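Local coordinates for protein tRNA (cytosine(72)-C(5))-methyltransferase (Pyrococcus horikoshii, PDB 5ZVE) that methylates carbon 5 of cytosine 72 in several tRNAs, using S-adenosyl-L-methionine as the methyl donor, at residues L29-E34 with P161-P166; D82-K87 with G132-I137; A97-Y102 with P283-E288. All blocks are in the same frame, centred on the assembly; numbering follows the deposited sequence.

Contact 1: residues L29-E34 with P161-P166; sequences LREPVE and PKFKLP
F163 meets P32 where the loop after strand 154-161 passes the loop that follows helix 19-29. The phenyl ring takes P32 over one face: CD of P32 stands 3.7 Å from the ring centroid and 24° off the normal, a CH-pi contact displaced toward the rim, with F163 CD2 the nearest ring atom. CG of P32 leans on CB of F163 as well, at 3.8 Å. Chi1 of -64° sets the ring anti to its own carbonyl carbon and turns one face of it to the proline. At the far end of the ring, CZ is 3.9 Å from CG of E31, whose carboxylate plane is turned 38° from the ring; that carboxylate is paired with R75. Outside the two segments, Y102 meets the ring edge-to-face. Two residues on, L165 splits its methyls: CD1 lies 4.1 Å from CB of P32, while CD2 comes within 3.9 Å of the carbonyl O of V33. No hydrogen bond joins the two loops directly. The loop after helix 19-29 and the loop after strand 154-161 are therefore held here largely by shape and apolar cover, with E31 lending its aliphatic carbons to F163 and its charge to R75.

Contact 2: residues D82-K87 with G132-I137; sequences DDFEPK and GLLVGI
F84 and P86 lie over side chains of strand 134-140, part of the mixed sheet of the PUA domain, close to a classic beta bulge in which V135 and G136 both face I127. L134 and I137, one on each side of the bulge, point toward the loop that leads into strand 90-93. All the direct contacts are van der Waals, and no hydrogen bond crosses between the segments. The aliphatic ones centre on P86. Its ring and L134 reach toward each other tip to tip, CD to CD2 at 3.9 Å, while its CB rests 4.0 Å from CD1 of I137. Contacts to the loop backbone add a little: CD2 of L134 sits 3.7 Å from the carbonyl O of F84. The aromatic contacts belong to F84, whose ring folds back so that one face lies over N of P86, 3.9 Å above the ring plane. With CG anti to the backbone nitrogen (chi1 -177°), the phenyl swings toward the strand; CD2 comes 4.1 Å from CD2 of L134, an oblique approach. I137 crosses the phenylalanine at about a right angle, and its CD1 methyl meets the ring edge in plane, 3.4 Å from CE2.

Contact 3: residues A97-Y102 with P283-E288; sequences AAESVY and PKLWEE
Helix 95-101 of the PUA domain packs here against the loop between strand 267-273 and helix 291-310 of the Rossmann-like methyltransferase domain. L285 and P283 carry the loop side, the latter preceded by a cis peptide bond. The two methyls of L285 part. CD1 lies 4.3 Å from the centroid of the Y102 ring, 28° off the normal, an off-centre CH-pi contact, and also touches CG of E99; CD2 goes to the helix backbone, 4.1 Å from CA of E99, near CB of A98. P283 takes the edge of the tyrosine, with CB near the ring plane and 3.8 Å from CE2. The tyrosine ring reaches them because chi1 of -169° places CG opposite the backbone nitrogen, and the tyrosine and the two loop side chains run antiparallel to one another. Its hydroxyl continues to the carbonyl O of R30, tying the ring to the loop after helix 19-29. A leucine in place of Y102 would probably leave P283 CB without the ring edge it packs on, L285 CD1 without its CH-pi partner, and the R30 carbonyl without its hydroxyl. E99, its chain extended, crosses P283 at a slant, CG 3.9 Å from CG of P283. Near its carboxylate a water accepts the N-H of L285 at 2.9 Å from the nitrogen, and has weak, long links to E99 OE1 and to the carbonyl O of P283. Within the loop, K284 NZ and E287 OE2 form a 3.1 Å salt bridge. The side chain of E99 is about 12 Å from that of C323, the predicted nucleophile, and this largely apolar seam is an interdomain interface, joining a PUA helix to a loop of the RsmB/NOP-type class I methyltransferase fold.

Overall arrangement
Contacts 1 and 3 lie deeper, each centred about 14 Å from the middle of the chain, and join different domains; contact 2, about 26 Å out and with an exposed phenylalanine, closes a loop over the PUA sheet. All three bury apolar side chains with no direct hydrogen bond between their segments; contact 3 also has a water on the N-H of L285. Polar links run between the contacts instead: R30 NE of contact 1 bonds L285 O of contact 3, and L29 O probably accepts from K284 N, while K162 NZ makes a salt bridge to D82 OD1 of contact 2. V135 packs on helix 95-101, and L133 on L285, linking contacts 2 and 3.

Contact 1: residues L29-E34 with P161-P166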
loop_
_atom_site.group_PDB
_atom_site.type_symbol
_atom_site.label_atom_id
_atom_site.label_comp_id
_atom_site.label_asym_id
_atom_site.label_seq_id
_atom_site.Cartn_x
_atom_site.Cartn_y
_atom_site.Cartn_z
ATOM N N LEU A 29 2.022 5.645 -12.396
ATOM C CA LEU A 29 1.230 5.833 -11.182
ATOM C C LEU A 29 -0.267 5.708 -11.455
ATOM O O LEU A 29 -1.039 5.332 -10.568
ATOM C CB LEU A 29 1.516 7.200 -10.547
ATOM C CG LEU A 29 2.727 7.335 -9.621
ATOM C CD1 LEU A 29 2.822 8.758 -9.073
ATOM C CD2 LEU A 29 2.650 6.327 -8.489
ATOM N N ARG A 30 -0.675 6.009 -12.682
ATOM C CA ARG A 30 -2.091 5.942 -13.030
ATOM C C ARG A 30 -2.573 4.501 -13.162
ATOM O O ARG A 30 -3.771 4.239 -13.138
ATOM C CB ARG A 30 -2.364 6.692 -14.336
ATOM C CG ARG A 30 -3.837 7.029 -14.563
ATOM C CD ARG A 30 -4.073 8.495 -14.353
ATOM N NE ARG A 30 -5.485 8.859 -14.234
ATOM C CZ ARG A 30 -6.273 9.216 -15.244
ATOM N NH1 ARG A 30 -5.802 9.270 -16.482
ATOM N NH2 ARG A 30 -7.535 9.537 -15.002
ATOM N N GLU A 31 -1.630 3.570 -13.266
ATOM C CA GLU A 31 -1.949 2.162 -13.488
ATOM C C GLU A 31 -1.724 1.324 -12.229
ATOM O O GLU A 31 -0.934 1.701 -11.360
ATOM C CB GLU A 31 -1.098 1.598 -14.632
ATOM C CG GLU A 31 -1.053 2.451 -15.892
ATOM C CD GLU A 31 -0.108 1.876 -16.937
ATOM O OE1 GLU A 31 0.568 0.868 -16.640
ATOM O OE2 GLU A 31 -0.036 2.434 -18.052
ATOM N N PRO A 32 -2.424 0.181 -12.125
ATOM C CA PRO A 32 -2.162 -0.742 -11.015
ATOM C C PRO A 32 -0.755 -1.316 -11.118
ATOM O O PRO A 32 -0.166 -1.284 -12.200
ATOM C CB PRO A 32 -3.221 -1.838 -11.198
ATOM C CG PRO A 32 -4.246 -1.250 -12.130
ATOM C CD PRO A 32 -3.498 -0.304 -13.006
ATOM N N VAL A 33 -0.226 -1.831 -10.015
ATOM C CA VAL A 33 1.112 -2.402 -10.038
ATOM C C VAL A 33 1.140 -3.553 -11.036
ATOM O O VAL A 33 0.147 -4.271 -11.200
ATOM C CB VAL A 33 1.569 -2.880 -8.642
ATOM C CG1 VAL A 33 1.590 -1.702 -7.665
ATOM C CG2 VAL A 33 0.683 -4.002 -8.125
ATOM N N GLU A 34 2.259 -3.685 -11.741
ATOM C CA GLU A 34 2.413 -4.733 -12.743
ATOM C C GLU A 34 2.581 -6.089 -12.069
ATOM O O GLU A 34 2.121 -7.112 -12.583
ATOM C CB GLU A 34 3.607 -4.437 -13.657
ATOM C CG GLU A 34 3.451 -3.190 -14.529
ATOM C CD GLU A 34 3.690 -1.878 -13.783
ATOM O OE1 GLU A 34 3.956 -1.903 -12.563
ATOM O OE2 GLU A 34 3.617 -0.813 -14.427
ATOM N N PRO A 161 -12.500 -5.326 -17.727
ATOM C CA PRO A 161 -11.893 -4.272 -16.915
ATOM C C PRO A 161 -10.706 -3.662 -17.650
ATOM O O PRO A 161 -10.137 -4.317 -18.513
ATOM C CB PRO A 161 -11.451 -5.013 -15.654
ATOM C CG PRO A 161 -11.166 -6.397 -16.136
ATOM C CD PRO A 161 -12.204 -6.670 -17.197
ATOM N N LYS A 162 -10.348 -2.429 -17.326
ATOM C CA LYS A 162 -9.182 -1.815 -17.938
ATOM C C LYS A 162 -7.927 -2.632 -17.600
ATOM O O LYS A 162 -7.091 -2.899 -18.464
ATOM C CB LYS A 162 -9.047 -0.369 -17.471
ATOM C CG LYS A 162 -7.764 0.304 -17.880
ATOM C CD LYS A 162 -7.831 0.863 -19.277
ATOM C CE LYS A 162 -7.047 2.160 -19.362
ATOM N NZ LYS A 162 -6.643 2.467 -20.760
ATOM N N PHE A 163 -7.820 -3.039 -16.339
ATOM C CA PHE A 163 -6.751 -3.923 -15.889
ATOM C C PHE A 163 -7.337 -5.044 -15.051
ATOM O O PHE A 163 -8.428 -4.909 -14.499
ATOM C CB PHE A 163 -5.700 -3.172 -15.065
ATOM C CG PHE A 163 -4.957 -2.118 -15.831
ATOM C CD1 PHE A 163 -3.841 -2.447 -16.586
ATOM C CD2 PHE A 163 -5.360 -0.792 -15.777
ATOM C CE1 PHE A 163 -3.147 -1.476 -17.287
ATOM C CE2 PHE A 163 -4.666 0.189 -16.471
ATOM C CZ PHE A 163 -3.561 -0.154 -17.230
ATOM N N LYS A 164 -6.609 -6.149 -14.953
ATOM C CA LYS A 164 -7.050 -7.274 -14.147
ATOM C C LYS A 164 -5.976 -7.744 -13.170
ATOM O O LYS A 164 -4.894 -8.161 -13.574
ATOM C CB LYS A 164 -7.474 -8.434 -15.045
ATOM C CG LYS A 164 -7.947 -9.665 -14.295
ATOM C CD LYS A 164 -9.028 -9.333 -13.296
ATOM C CE LYS A 164 -9.574 -10.594 -12.644
ATOM N NZ LYS A 164 -10.457 -10.267 -11.486
ATOM N N LEU A 165 -6.298 -7.657 -11.883
ATOM C CA LEU A 165 -5.515 -8.265 -10.821
ATOM C C LEU A 165 -6.387 -9.332 -10.179
ATOM O O LEU A 165 -7.602 -9.180 -10.124
ATOM C CB LEU A 165 -5.075 -7.232 -9.779
ATOM C CG LEU A 165 -4.053 -6.167 -10.181
ATOM C CD1 LEU A 165 -3.760 -5.244 -9.010
ATOM C CD2 LEU A 165 -2.779 -6.823 -10.660
ATOM N N PRO A 166 -5.776 -10.428 -9.710
ATOM C CA PRO A 166 -6.565 -11.487 -9.071
ATOM C C PRO A 166 -7.278 -10.995 -7.815
ATOM O O PRO A 166 -6.727 -10.171 -7.089
ATOM C CB PRO A 166 -5.512 -12.550 -8.725
ATOM C CG PRO A 166 -4.233 -11.790 -8.632
ATOM C CD PRO A 166 -4.332 -10.714 -9.675
#

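Contact 2: residues D82-K87 with G132-I137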
loop_
_atom_site.group_PDB
_atom_site.type_symbol
_atom_site.label_atom_id
_atom_site.label_comp_id
_atom_site.label_asym_id
_atom_site.label_seq_id
_atom_site.Cartn_x
_atom_site.Cartn_y
_atom_site.Cartn_z
ATOM N N ASP A 82 -6.438 4.003 -24.337
ATOM C CA ASP A 82 -6.759 5.128 -23.472
ATOM C C ASP A 82 -7.791 6.053 -24.110
ATOM O O ASP A 82 -8.507 6.765 -23.409
ATOM C CB ASP A 82 -5.493 5.911 -23.129
ATOM C CG ASP A 82 -4.607 5.177 -22.144
ATOM O OD1 ASP A 82 -4.924 4.016 -21.811
ATOM O OD2 ASP A 82 -3.592 5.757 -21.709
ATOM N N ASP A 83 -7.870 6.035 -25.437
ATOM C CA ASP A 83 -8.806 6.896 -26.156
ATOM C C ASP A 83 -10.080 6.170 -26.587
ATOM O O ASP A 83 -10.941 6.768 -27.232
ATOM C CB ASP A 83 -8.136 7.509 -27.387
ATOM C CG ASP A 83 -7.792 6.475 -28.440
ATOM O OD1 ASP A 83 -7.692 5.278 -28.095
ATOM O OD2 ASP A 83 -7.632 6.858 -29.620
ATOM N N PHE A 84 -10.184 4.887 -26.248
ATOM C CA PHE A 84 -11.314 4.057 -26.667
ATOM C C PHE A 84 -12.665 4.680 -26.311
ATOM O O PHE A 84 -12.910 5.041 -25.161
ATOM C CB PHE A 84 -11.213 2.663 -26.046
ATOM C CG PHE A 84 -12.298 1.719 -26.492
ATOM C CD1 PHE A 84 -12.608 1.585 -27.835
ATOM C CD2 PHE A 84 -13.007 0.971 -25.571
ATOM C CE1 PHE A 84 -13.602 0.718 -28.252
ATOM C CE2 PHE A 84 -14.004 0.108 -25.984
ATOM C CZ PHE A 84 -14.301 -0.020 -27.324
ATOM N N GLU A 85 -13.531 4.812 -27.311
ATOM C CA GLU A 85 -14.868 5.367 -27.112
ATOM C C GLU A 85 -15.934 4.342 -27.461
ATOM O O GLU A 85 -16.459 4.339 -28.576
ATOM C CB GLU A 85 -15.071 6.632 -27.945
ATOM C CG GLU A 85 -14.156 7.780 -27.570
ATOM C CD GLU A 85 -14.903 9.098 -27.459
ATOM O OE1 GLU A 85 -15.965 9.240 -28.106
ATOM O OE2 GLU A 85 -14.429 9.989 -26.721
ATOM N N PRO A 86 -16.255 3.461 -26.507
ATOM C CA PRO A 86 -17.263 2.430 -26.757
ATOM C C PRO A 86 -18.628 3.041 -27.048
ATOM O O PRO A 86 -18.992 4.037 -26.431
ATOM C CB PRO A 86 -17.285 1.633 -25.448
ATOM C CG PRO A 86 -16.755 2.572 -24.419
ATOM C CD PRO A 86 -15.754 3.432 -25.123
ATOM N N LYS A 87 -19.365 2.455 -27.984
ATOM C CA LYS A 87 -20.708 2.924 -28.294
ATOM C C LYS A 87 -21.697 2.221 -27.381
ATOM O O LYS A 87 -22.425 1.327 -27.802
ATOM C CB LYS A 87 -21.044 2.668 -29.759
ATOM C CG LYS A 87 -20.094 3.361 -30.717
ATOM C CD LYS A 87 -20.142 4.870 -30.536
ATOM C CE LYS A 87 -19.419 5.583 -31.669
ATOM N NZ LYS A 87 -19.969 5.209 -33.005
ATOM N N GLY A 132 -15.412 10.846 -15.679
ATOM C CA GLY A 132 -15.397 10.409 -17.063
ATOM C C GLY A 132 -14.295 9.438 -17.448
ATOM O O GLY A 132 -14.157 9.090 -18.624
ATOM N N LEU A 133 -13.508 8.999 -16.469
ATOM C CA LEU A 133 -12.468 8.010 -16.733
ATOM C C LEU A 133 -13.098 6.649 -17.022
ATOM O O LEU A 133 -13.840 6.110 -16.200
ATOM C CB LEU A 133 -11.497 7.915 -15.552
ATOM C CG LEU A 133 -10.309 6.964 -15.729
ATOM C CD1 LEU A 133 -9.399 7.423 -16.863
ATOM C CD2 LEU A 133 -9.531 6.836 -14.434
ATOM N N LEU A 134 -12.813 6.101 -18.197
ATOM C CA LEU A 134 -13.320 4.778 -18.551
ATOM C C LEU A 134 -12.522 3.708 -17.811
ATOM O O LEU A 134 -11.323 3.543 -18.045
ATOM C CB LEU A 134 -13.251 4.559 -20.060
ATOM C CG LEU A 134 -13.691 3.183 -20.567
ATOM C CD1 LEU A 134 -15.168 2.949 -20.273
ATOM C CD2 LEU A 134 -13.411 3.052 -22.054
ATOM N N VAL A 135 -13.189 2.978 -16.924
ATOM C CA VAL A 135 -12.488 2.033 -16.064
ATOM C C VAL A 135 -12.836 0.592 -16.380
ATOM O O VAL A 135 -12.166 -0.332 -15.918
ATOM C CB VAL A 135 -12.790 2.302 -14.578
ATOM C CG1 VAL A 135 -12.368 3.715 -14.208
ATOM C CG2 VAL A 135 -14.267 2.081 -14.280
ATOM N N GLY A 136 -13.866 0.394 -17.193
ATOM C CA GLY A 136 -14.283 -0.953 -17.518
ATOM C C GLY A 136 -15.518 -1.046 -18.384
ATOM O O GLY A 136 -16.278 -0.089 -18.524
ATOM N N ILE A 137 -15.691 -2.225 -18.973
ATOM C CA ILE A 137 -16.836 -2.558 -19.808
ATOM C C ILE A 137 -17.382 -3.904 -19.345
ATOM O O ILE A 137 -16.620 -4.773 -18.942
ATOM C CB ILE A 137 -16.447 -2.609 -21.300
ATOM C CG1 ILE A 137 -16.140 -1.198 -21.803
ATOM C CG2 ILE A 137 -17.561 -3.203 -22.137
ATOM C CD1 ILE A 137 -15.541 -1.175 -23.175
#

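Contact 3: residues A97-Y102 with P283-E288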
loop_
_atom_site.group_PDB
_atom_site.type_symbol
_atom_site.label_atom_id
_atom_site.label_comp_id
_atom_site.label_asym_id
_atom_site.label_seq_id
_atom_site.Cartn_x
_atom_site.Cartn_y
_atom_site.Cartn_z
ATOM N N ALA A 97 -15.792 2.636 -6.076
ATOM C CA ALA A 97 -16.181 1.507 -6.918
ATOM C C ALA A 97 -15.384 1.488 -8.216
ATOM O O ALA A 97 -14.984 0.428 -8.695
ATOM C CB ALA A 97 -17.673 1.561 -7.217
ATOM N N ALA A 98 -15.169 2.672 -8.782
ATOM C CA ALA A 98 -14.457 2.811 -10.045
ATOM C C ALA A 98 -13.019 2.300 -9.983
ATOM O O ALA A 98 -12.532 1.694 -10.937
ATOM C CB ALA A 98 -14.475 4.254 -10.486
ATOM N N GLU A 99 -12.343 2.547 -8.863
ATOM C CA GLU A 99 -10.950 2.136 -8.705
ATOM C C GLU A 99 -10.821 0.611 -8.622
ATOM O O GLU A 99 -9.837 0.037 -9.085
ATOM C CB GLU A 99 -10.330 2.792 -7.464
ATOM C CG GLU A 99 -8.885 2.379 -7.197
ATOM C CD GLU A 99 -8.307 3.004 -5.935
ATOM O OE1 GLU A 99 -8.571 4.198 -5.687
ATOM O OE2 GLU A 99 -7.568 2.308 -5.204
ATOM N N SER A 100 -11.813 -0.043 -8.028
ATOM C CA SER A 100 -11.788 -1.495 -7.913
ATOM C C SER A 100 -12.141 -2.160 -9.253
ATOM O O SER A 100 -11.497 -3.130 -9.652
ATOM C CB SER A 100 -12.734 -1.956 -6.801
ATOM O OG SER A 100 -14.061 -1.550 -7.069
ATOM N N VAL A 101 -13.146 -1.623 -9.944
ATOM C CA VAL A 101 -13.503 -2.067 -11.295
ATOM C C VAL A 101 -12.320 -1.927 -12.257
ATOM O O VAL A 101 -12.059 -2.802 -13.083
ATOM C CB VAL A 101 -14.712 -1.266 -11.840
ATOM C CG1 VAL A 101 -14.906 -1.494 -13.331
ATOM C CG2 VAL A 101 -15.977 -1.617 -11.065
ATOM N N TYR A 102 -11.608 -0.814 -12.119
ATOM C CA TYR A 102 -10.377 -0.518 -12.846
ATOM C C TYR A 102 -9.345 -1.642 -12.728
ATOM O O TYR A 102 -8.466 -1.785 -13.577
ATOM C CB TYR A 102 -9.798 0.796 -12.307
ATOM C CG TYR A 102 -8.663 1.435 -13.084
ATOM C CD1 TYR A 102 -8.879 2.000 -14.333
ATOM C CD2 TYR A 102 -7.395 1.547 -12.530
ATOM C CE1 TYR A 102 -7.857 2.612 -15.030
ATOM C CE2 TYR A 102 -6.367 2.162 -13.217
ATOM C CZ TYR A 102 -6.605 2.693 -14.466
ATOM O OH TYR A 102 -5.585 3.307 -15.157
ATOM N N PRO A 283 -3.492 2.083 -7.883
ATOM C CA PRO A 283 -3.490 3.027 -9.001
ATOM C C PRO A 283 -3.895 4.425 -8.553
ATOM O O PRO A 283 -4.604 4.572 -7.560
ATOM C CB PRO A 283 -4.530 2.438 -9.950
ATOM C CG PRO A 283 -5.505 1.785 -9.042
ATOM C CD PRO A 283 -4.723 1.273 -7.859
ATOM N N LYS A 284 -3.427 5.434 -9.277
ATOM C CA LYS A 284 -3.747 6.815 -8.962
ATOM C C LYS A 284 -4.641 7.393 -10.058
ATOM O O LYS A 284 -4.152 7.969 -11.030
ATOM C CB LYS A 284 -2.468 7.639 -8.808
ATOM C CG LYS A 284 -2.682 9.042 -8.277
ATOM C CD LYS A 284 -3.183 9.036 -6.843
ATOM C CE LYS A 284 -2.098 8.562 -5.892
ATOM N NZ LYS A 284 -2.472 8.794 -4.468
ATOM N N LEU A 285 -5.950 7.203 -9.908
ATOM C CA LEU A 285 -6.921 7.707 -10.875
ATOM C C LEU A 285 -6.901 9.237 -10.901
ATOM O O LEU A 285 -6.782 9.841 -11.965
ATOM C CB LEU A 285 -8.327 7.189 -10.558
ATOM C CG LEU A 285 -8.698 5.786 -11.064
ATOM C CD1 LEU A 285 -7.848 4.700 -10.422
ATOM C CD2 LEU A 285 -10.177 5.502 -10.847
ATOM N N TRP A 286 -7.029 9.855 -9.730
ATOM C CA TRP A 286 -6.921 11.306 -9.606
ATOM C C TRP A 286 -6.196 11.658 -8.321
ATOM O O TRP A 286 -6.642 11.295 -7.234
ATOM C CB TRP A 286 -8.299 11.977 -9.626
ATOM C CG TRP A 286 -9.133 11.596 -10.810
ATOM C CD1 TRP A 286 -10.115 10.658 -10.845
ATOM C CD2 TRP A 286 -9.044 12.139 -12.132
ATOM N NE1 TRP A 286 -10.653 10.583 -12.105
ATOM C CE2 TRP A 286 -10.011 11.479 -12.916
ATOM C CE3 TRP A 286 -8.245 13.116 -12.727
ATOM C CZ2 TRP A 286 -10.200 11.768 -14.268
ATOM C CZ3 TRP A 286 -8.432 13.400 -14.069
ATOM C CH2 TRP A 286 -9.404 12.729 -14.826
ATOM N N GLU A 287 -5.079 12.364 -8.447
ATOM C CA GLU A 287 -4.307 12.778 -7.282
ATOM C C GLU A 287 -4.923 14.032 -6.674
ATOM O O GLU A 287 -5.013 15.060 -7.337
ATOM C CB GLU A 287 -2.848 13.032 -7.659
ATOM C CG GLU A 287 -1.970 13.461 -6.489
ATOM C CD GLU A 287 -1.864 12.398 -5.410
ATOM O OE1 GLU A 287 -2.504 12.558 -4.350
ATOM O OE2 GLU A 287 -1.137 11.401 -5.623
ATOM N N GLU A 288 -5.357 13.943 -5.419
ATOM C CA GLU A 288 -6.006 15.076 -4.760
ATOM C C GLU A 288 -5.055 15.887 -3.885
ATOM O O GLU A 288 -5.246 17.091 -3.703
ATOM C CB GLU A 288 -7.185 14.591 -3.913
ATOM C CG GLU A 288 -8.226 13.790 -4.684
ATOM C CD GLU A 288 -8.232 12.325 -4.288
ATOM O OE1 GLU A 288 -7.204 11.855 -3.754
ATOM O OE2 GLU A 288 -9.259 11.645 -4.508
HETATM O O HOH W 1 -7.058 6.866 -7.254
#